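Local atomic coordinates of cysteine S-methyltransferase NleE (PDB entry 4R29), a protein that probably methylates a zinc-finger cysteine of the host proteins TAB2 and TAB3 with S-adenosylmethionine, thereby inhibiting NF-kappa-B activation. Residues F84-S98 / T101-S113. The protein carries 1 engineered substitution. Numbering follows the deposited sequence.
Sequences FEPISRNEASTPEGS and TVISGKRPMGQFS. With SAM (S-adenosylmethionine), chain E.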
loop_
_atom_site.group_PDB
_atom_site.type_symbol
_atom_site.label_atom_id
_atom_site.label_comp_id
_atom_site.label_asym_id
_atom_site.label_seq_id
_atom_site.Cartn_x
_atom_site.Cartn_y
_atom_site.Cartn_z
ATOM N N PHE A 84 7.699 19.165 -2.932
ATOM C CA PHE A 84 7.736 18.337 -1.738
ATOM C C PHE A 84 9.050 18.454 -0.981
ATOM O O PHE A 84 10.112 18.658 -1.580
ATOM C CB PHE A 84 7.503 16.867 -2.086
ATOM C CG PHE A 84 6.222 16.607 -2.822
ATOM C CD1 PHE A 84 5.025 16.535 -2.143
ATOM C CD2 PHE A 84 6.224 16.404 -4.189
ATOM C CE1 PHE A 84 3.841 16.269 -2.809
ATOM C CE2 PHE A 84 5.033 16.148 -4.866
ATOM C CZ PHE A 84 3.841 16.081 -4.164
ATOM N N GLU A 85 8.951 18.313 0.342
ATOM C CA GLU A 85 10.092 18.119 1.226
ATOM C C GLU A 85 10.054 16.698 1.789
ATOM O O GLU A 85 8.978 16.148 2.010
ATOM C CB GLU A 85 10.017 19.086 2.412
ATOM C CG GLU A 85 10.338 20.532 2.101
ATOM C CD GLU A 85 10.007 21.448 3.268
ATOM O OE1 GLU A 85 9.835 20.938 4.404
ATOM O OE2 GLU A 85 9.911 22.677 3.048
ATOM N N PRO A 86 11.229 16.112 2.052
ATOM C CA PRO A 86 11.327 14.783 2.666
ATOM C C PRO A 86 10.601 14.688 4.000
ATOM O O PRO A 86 10.659 15.604 4.827
ATOM C CB PRO A 86 12.831 14.620 2.902
ATOM C CG PRO A 86 13.466 15.453 1.871
ATOM C CD PRO A 86 12.552 16.646 1.689
ATOM N N ILE A 87 9.927 13.565 4.206
ATOM C CA ILE A 87 9.296 13.282 5.472
ATOM C C ILE A 87 10.246 12.374 6.221
ATOM O O ILE A 87 11.172 11.795 5.637
ATOM C CB ILE A 87 7.970 12.499 5.288
ATOM C CG1 ILE A 87 8.237 11.195 4.523
ATOM C CG2 ILE A 87 6.951 13.337 4.548
ATOM C CD1 ILE A 87 7.180 10.103 4.711
ATOM N N SER A 88 10.003 12.234 7.514
ATOM C CA SER A 88 10.634 11.175 8.265
ATOM C C SER A 88 9.900 9.868 8.015
ATOM O O SER A 88 8.659 9.814 8.019
ATOM C CB SER A 88 10.630 11.474 9.768
ATOM O OG SER A 88 10.836 10.275 10.490
ATOM N N ARG A 89 10.696 8.823 7.798
ATOM C CA ARG A 89 10.241 7.444 7.740
ATOM C C ARG A 89 9.239 7.125 8.859
ATOM O O ARG A 89 8.321 6.314 8.677
ATOM C CB ARG A 89 11.466 6.522 7.843
ATOM C CG ARG A 89 11.223 5.228 8.602
ATOM C CD ARG A 89 10.404 4.297 7.731
ATOM N NE ARG A 89 9.990 3.086 8.431
ATOM C CZ ARG A 89 9.125 2.213 7.930
ATOM N NH1 ARG A 89 8.587 2.436 6.736
ATOM N NH2 ARG A 89 8.792 1.135 8.623
ATOM N N ASN A 90 9.429 7.755 10.016
ATOM C CA ASN A 90 8.541 7.565 11.166
ATOM C C ASN A 90 7.084 7.973 10.934
ATOM O O ASN A 90 6.187 7.378 11.516
ATOM C CB ASN A 90 9.100 8.264 12.403
ATOM C CG ASN A 90 10.404 7.648 12.867
ATOM O OD1 ASN A 90 10.599 6.431 12.767
ATOM N ND2 ASN A 90 11.320 8.484 13.346
ATOM N N GLU A 91 6.860 8.959 10.064
ATOM C CA GLU A 91 5.506 9.414 9.713
ATOM C C GLU A 91 4.743 8.407 8.837
ATOM O O GLU A 91 3.519 8.496 8.680
ATOM C CB GLU A 91 5.562 10.760 8.990
ATOM C CG GLU A 91 6.288 11.870 9.732
ATOM C CD GLU A 91 6.488 13.114 8.861
ATOM O OE1 GLU A 91 5.483 13.681 8.379
ATOM O OE2 GLU A 91 7.646 13.523 8.643
ATOM N N ALA A 92 5.469 7.450 8.262
ATOM C CA ALA A 92 4.853 6.525 7.327
ATOM C C ALA A 92 5.184 5.077 7.658
ATOM O O ALA A 92 5.303 4.248 6.763
ATOM C CB ALA A 92 5.273 6.855 5.904
ATOM N N SER A 93 5.333 4.770 8.937
ATOM C CA SER A 93 5.703 3.416 9.334
ATOM C C SER A 93 4.499 2.560 9.699
ATOM O O SER A 93 4.651 1.371 9.938
ATOM C CB SER A 93 6.686 3.443 10.506
ATOM O OG SER A 93 6.116 4.114 11.617
ATOM N N THR A 94 3.312 3.164 9.762
ATOM C CA THR A 94 2.080 2.404 9.948
ATOM C C THR A 94 1.260 2.511 8.668
ATOM O O THR A 94 1.507 3.392 7.847
ATOM C CB THR A 94 1.262 2.929 11.162
ATOM O OG1 THR A 94 0.801 4.264 10.907
ATOM C CG2 THR A 94 2.112 2.910 12.441
ATOM N N PRO A 95 0.294 1.607 8.470
ATOM C CA PRO A 95 -0.541 1.796 7.278
ATOM C C PRO A 95 -1.188 3.178 7.248
ATOM O O PRO A 95 -1.235 3.828 6.199
ATOM C CB PRO A 95 -1.622 0.719 7.426
ATOM C CG PRO A 95 -0.965 -0.375 8.254
ATOM C CD PRO A 95 0.095 0.291 9.109
ATOM N N GLU A 96 -1.674 3.629 8.398
ATOM C CA GLU A 96 -2.424 4.873 8.462
ATOM C C GLU A 96 -1.551 6.080 8.073
ATOM O O GLU A 96 -1.950 6.910 7.263
ATOM C CB GLU A 96 -3.045 5.042 9.854
ATOM C CG GLU A 96 -4.052 6.156 9.938
ATOM C CD GLU A 96 -4.570 6.409 11.358
ATOM O OE1 GLU A 96 -4.151 5.685 12.299
ATOM O OE2 GLU A 96 -5.402 7.332 11.522
ATOM N N GLY A 97 -0.353 6.164 8.631
ATOM C CA GLY A 97 0.573 7.228 8.280
ATOM C C GLY A 97 1.029 7.130 6.834
ATOM O O GLY A 97 1.331 8.146 6.200
ATOM N N SER A 98 1.073 5.903 6.309
ATOM C CA SER A 98 1.469 5.668 4.924
ATOM C C SER A 98 0.580 6.425 3.948
ATOM O O SER A 98 1.082 7.008 2.991
ATOM C CB SER A 98 1.477 4.173 4.597
ATOM O OG SER A 98 2.417 3.475 5.409
ATOM N N THR A 101 0.252 10.809 4.970
ATOM C CA THR A 101 1.283 11.669 4.404
ATOM C C THR A 101 1.004 11.956 2.920
ATOM O O THR A 101 1.490 12.932 2.359
ATOM C CB THR A 101 2.695 11.020 4.539
ATOM O OG1 THR A 101 2.639 9.672 4.059
ATOM C CG2 THR A 101 3.179 11.007 5.987
ATOM N N VAL A 102 0.237 11.093 2.272
ATOM C CA VAL A 102 -0.075 11.340 0.881
ATOM C C VAL A 102 -1.311 12.249 0.752
ATOM O O VAL A 102 -1.278 13.227 0.006
ATOM C CB VAL A 102 -0.247 10.027 0.088
ATOM C CG1 VAL A 102 -0.683 10.318 -1.322
ATOM C CG2 VAL A 102 1.058 9.220 0.111
ATOM N N ILE A 103 -2.381 11.943 1.491
ATOM C CA ILE A 103 -3.612 12.726 1.383
ATOM C C ILE A 103 -3.457 14.146 1.943
ATOM O O ILE A 103 -4.129 15.069 1.499
ATOM C CB ILE A 103 -4.857 12.010 1.971
ATOM C CG1 ILE A 103 -4.906 12.087 3.502
ATOM C CG2 ILE A 103 -4.958 10.553 1.462
ATOM C CD1 ILE A 103 -6.228 11.557 4.085
ATOM N N SER A 104 -2.538 14.328 2.880
ATOM C CA SER A 104 -2.263 15.660 3.405
ATOM C C SER A 104 -1.296 16.411 2.488
ATOM O O SER A 104 -0.918 17.544 2.764
ATOM C CB SER A 104 -1.666 15.559 4.808
ATOM O OG SER A 104 -0.367 14.967 4.768
ATOM N N GLY A 105 -0.866 15.761 1.414
ATOM C CA GLY A 105 0.011 16.389 0.441
ATOM C C GLY A 105 1.493 16.487 0.802
ATOM O O GLY A 105 2.252 17.173 0.117
ATOM N N LYS A 106 1.922 15.807 1.859
ATOM C CA LYS A 106 3.334 15.847 2.256
ATOM C C LYS A 106 4.244 15.180 1.228
ATOM O O LYS A 106 5.405 15.560 1.079
ATOM C CB LYS A 106 3.556 15.148 3.591
ATOM C CG LYS A 106 3.156 15.930 4.811
ATOM C CD LYS A 106 3.771 15.274 6.033
ATOM C CE LYS A 106 3.128 15.764 7.279
ATOM N NZ LYS A 106 1.641 15.719 7.090
ATOM N N ARG A 107 3.727 14.170 0.539
ATOM C CA ARG A 107 4.519 13.451 -0.454
ATOM C C ARG A 107 3.598 12.878 -1.527
ATOM O O ARG A 107 2.392 12.764 -1.318
ATOM C CB ARG A 107 5.364 12.330 0.204
ATOM C CG ARG A 107 4.550 11.270 0.933
ATOM C CD ARG A 107 5.423 10.121 1.464
ATOM N NE ARG A 107 4.594 9.077 2.053
ATOM C CZ ARG A 107 4.948 7.799 2.199
ATOM N NH1 ARG A 107 6.153 7.369 1.803
ATOM N NH2 ARG A 107 4.094 6.949 2.752
ATOM N N PRO A 108 4.169 12.520 -2.683
ATOM C CA PRO A 108 3.347 12.047 -3.802
ATOM C C PRO A 108 2.904 10.563 -3.755
ATOM O O PRO A 108 1.931 10.225 -4.418
ATOM C CB PRO A 108 4.240 12.326 -5.027
ATOM C CG PRO A 108 5.630 12.233 -4.494
ATOM C CD PRO A 108 5.550 12.824 -3.099
ATOM N N MET A 109 3.614 9.694 -3.048
ATOM C CA MET A 109 3.135 8.314 -2.895
ATOM C C MET A 109 3.603 7.565 -1.654
ATOM O O MET A 109 4.574 7.940 -0.994
ATOM C CB MET A 109 3.264 7.465 -4.179
ATOM C CG MET A 109 4.490 6.655 -4.367
ATOM S SD MET A 109 4.765 5.119 -3.419
ATOM C CE MET A 109 6.521 5.073 -3.788
ATOM N N GLY A 110 2.817 6.551 -1.314
ATOM C CA GLY A 110 3.064 5.693 -0.170
ATOM C C GLY A 110 2.550 4.308 -0.517
ATOM O O GLY A 110 1.821 4.136 -1.495
ATOM N N GLN A 111 2.927 3.323 0.277
ATOM C CA GLN A 111 2.539 1.943 0.021
ATOM C C GLN A 111 2.234 1.310 1.379
ATOM O O GLN A 111 2.929 1.564 2.350
ATOM C CB GLN A 111 3.665 1.195 -0.721
ATOM C CG GLN A 111 3.435 -0.318 -0.884
ATOM C CD GLN A 111 3.886 -1.116 0.335
ATOM O OE1 GLN A 111 4.984 -0.917 0.840
ATOM N NE2 GLN A 111 3.040 -2.016 0.808
ATOM N N PHE A 112 1.166 0.531 1.452
ATOM C CA PHE A 112 0.808 -0.171 2.680
ATOM C C PHE A 112 0.107 -1.482 2.320
ATOM O O PHE A 112 -0.024 -1.803 1.155
ATOM C CB PHE A 112 -0.035 0.723 3.608
ATOM C CG PHE A 112 -1.361 1.167 3.021
ATOM C CD1 PHE A 112 -1.438 2.295 2.195
ATOM C CD2 PHE A 112 -2.538 0.475 3.318
ATOM C CE1 PHE A 112 -2.659 2.723 1.671
ATOM C CE2 PHE A 112 -3.771 0.895 2.797
ATOM C CZ PHE A 112 -3.826 2.019 1.965
ATOM N N SER A 113 -0.348 -2.235 3.311
ATOM C CA SER A 113 -0.971 -3.533 3.060
ATOM C C SER A 113 -2.315 -3.637 3.736
ATOM O O SER A 113 -2.558 -3.009 4.767
ATOM C CB SER A 113 -0.079 -4.654 3.599
ATOM O OG SER A 113 1.026 -4.826 2.738
HETATM N N SAM E . 4.491 2.213 4.372
HETATM C CA SAM E . 5.755 2.749 3.866
HETATM C C SAM E . 5.550 4.056 3.109
HETATM O O SAM E . 6.503 4.829 2.962
HETATM O OXT SAM E . 4.444 4.338 2.617
HETATM C CB SAM E . 6.468 1.774 2.934
HETATM C CG SAM E . 7.080 0.568 3.629
HETATM S SD SAM E . 8.347 -0.286 2.635
HETATM C CE SAM E . 8.759 -1.541 3.874
HETATM C "C5'" SAM E . 9.751 0.819 2.922
HETATM C "C4'" SAM E . 10.969 0.349 2.132
HETATM O "O4'" SAM E . 11.868 1.426 1.936
HETATM C "C3'" SAM E . 11.735 -0.754 2.856
HETATM O "O3'" SAM E . 11.311 -2.039 2.444
HETATM C "C2'" SAM E . 13.176 -0.485 2.479
HETATM O "O2'" SAM E . 13.445 -1.268 1.352
HETATM C "C1'" SAM E . 13.210 0.980 2.051
HETATM N N9 SAM E . 13.830 1.880 3.044
HETATM C C8 SAM E . 14.854 2.756 2.802
HETATM N N7 SAM E . 15.131 3.438 3.928
HETATM C C5 SAM E . 14.286 3.013 4.892
HETATM C C6 SAM E . 14.138 3.379 6.222
HETATM N N6 SAM E . 14.925 4.311 6.750
HETATM N N1 SAM E . 13.173 2.764 6.985
HETATM C C2 SAM E . 12.353 1.800 6.424
HETATM N N3 SAM E . 12.500 1.441 5.099
HETATM C C4 SAM E . 13.453 2.041 4.343
HETATM O O HOH W 1 7.953 14.386 0.210
HETATM O O HOH W 2 6.397 18.583 1.853
#
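P108 lays its CD on the face of the F84 ring, 3.6 Å from the ring centroid and almost on the normal, a CH-pi contact, while G105 O sits at the ring edge in plane. The R107 guanidinium is sandwiched: I87 CD1 and the methyl of A92 lie over one face, M109 O and G110 CA over the other. R89 has S93 CB on one guanidinium face and adenine C2 of SAM on the opposite one, both offset toward the rim; P95 O lies over a face of F112. The R107 edge does the polar work. NH2 gives a bent bond to a lone pair of S98 O (3.0 Å, 147°) and a straighter one to SAM OXT (2.6 Å, 161°); NH1 donates to SAM O at 2.8 Å. Q111 N adds a third carboxylate bond, also to OXT. Second-shell T101 steadies the arginine: its OG1, set between backbone N and carbonyl (chi1 50°), accepts from R107 NE and donates to G97 O at 2.9 Å. The ligand's amino group binds S98 OG and Q111 O, both at 2.6 Å; E191 and Y204 bind SAM too. In the Rossmann-like fold, the loop before helix 95-103 folds back over that helix and edge strand 109-114, which pairs with strand 145-151; F84 also touches helix 155-181, and F112 helix 120-125.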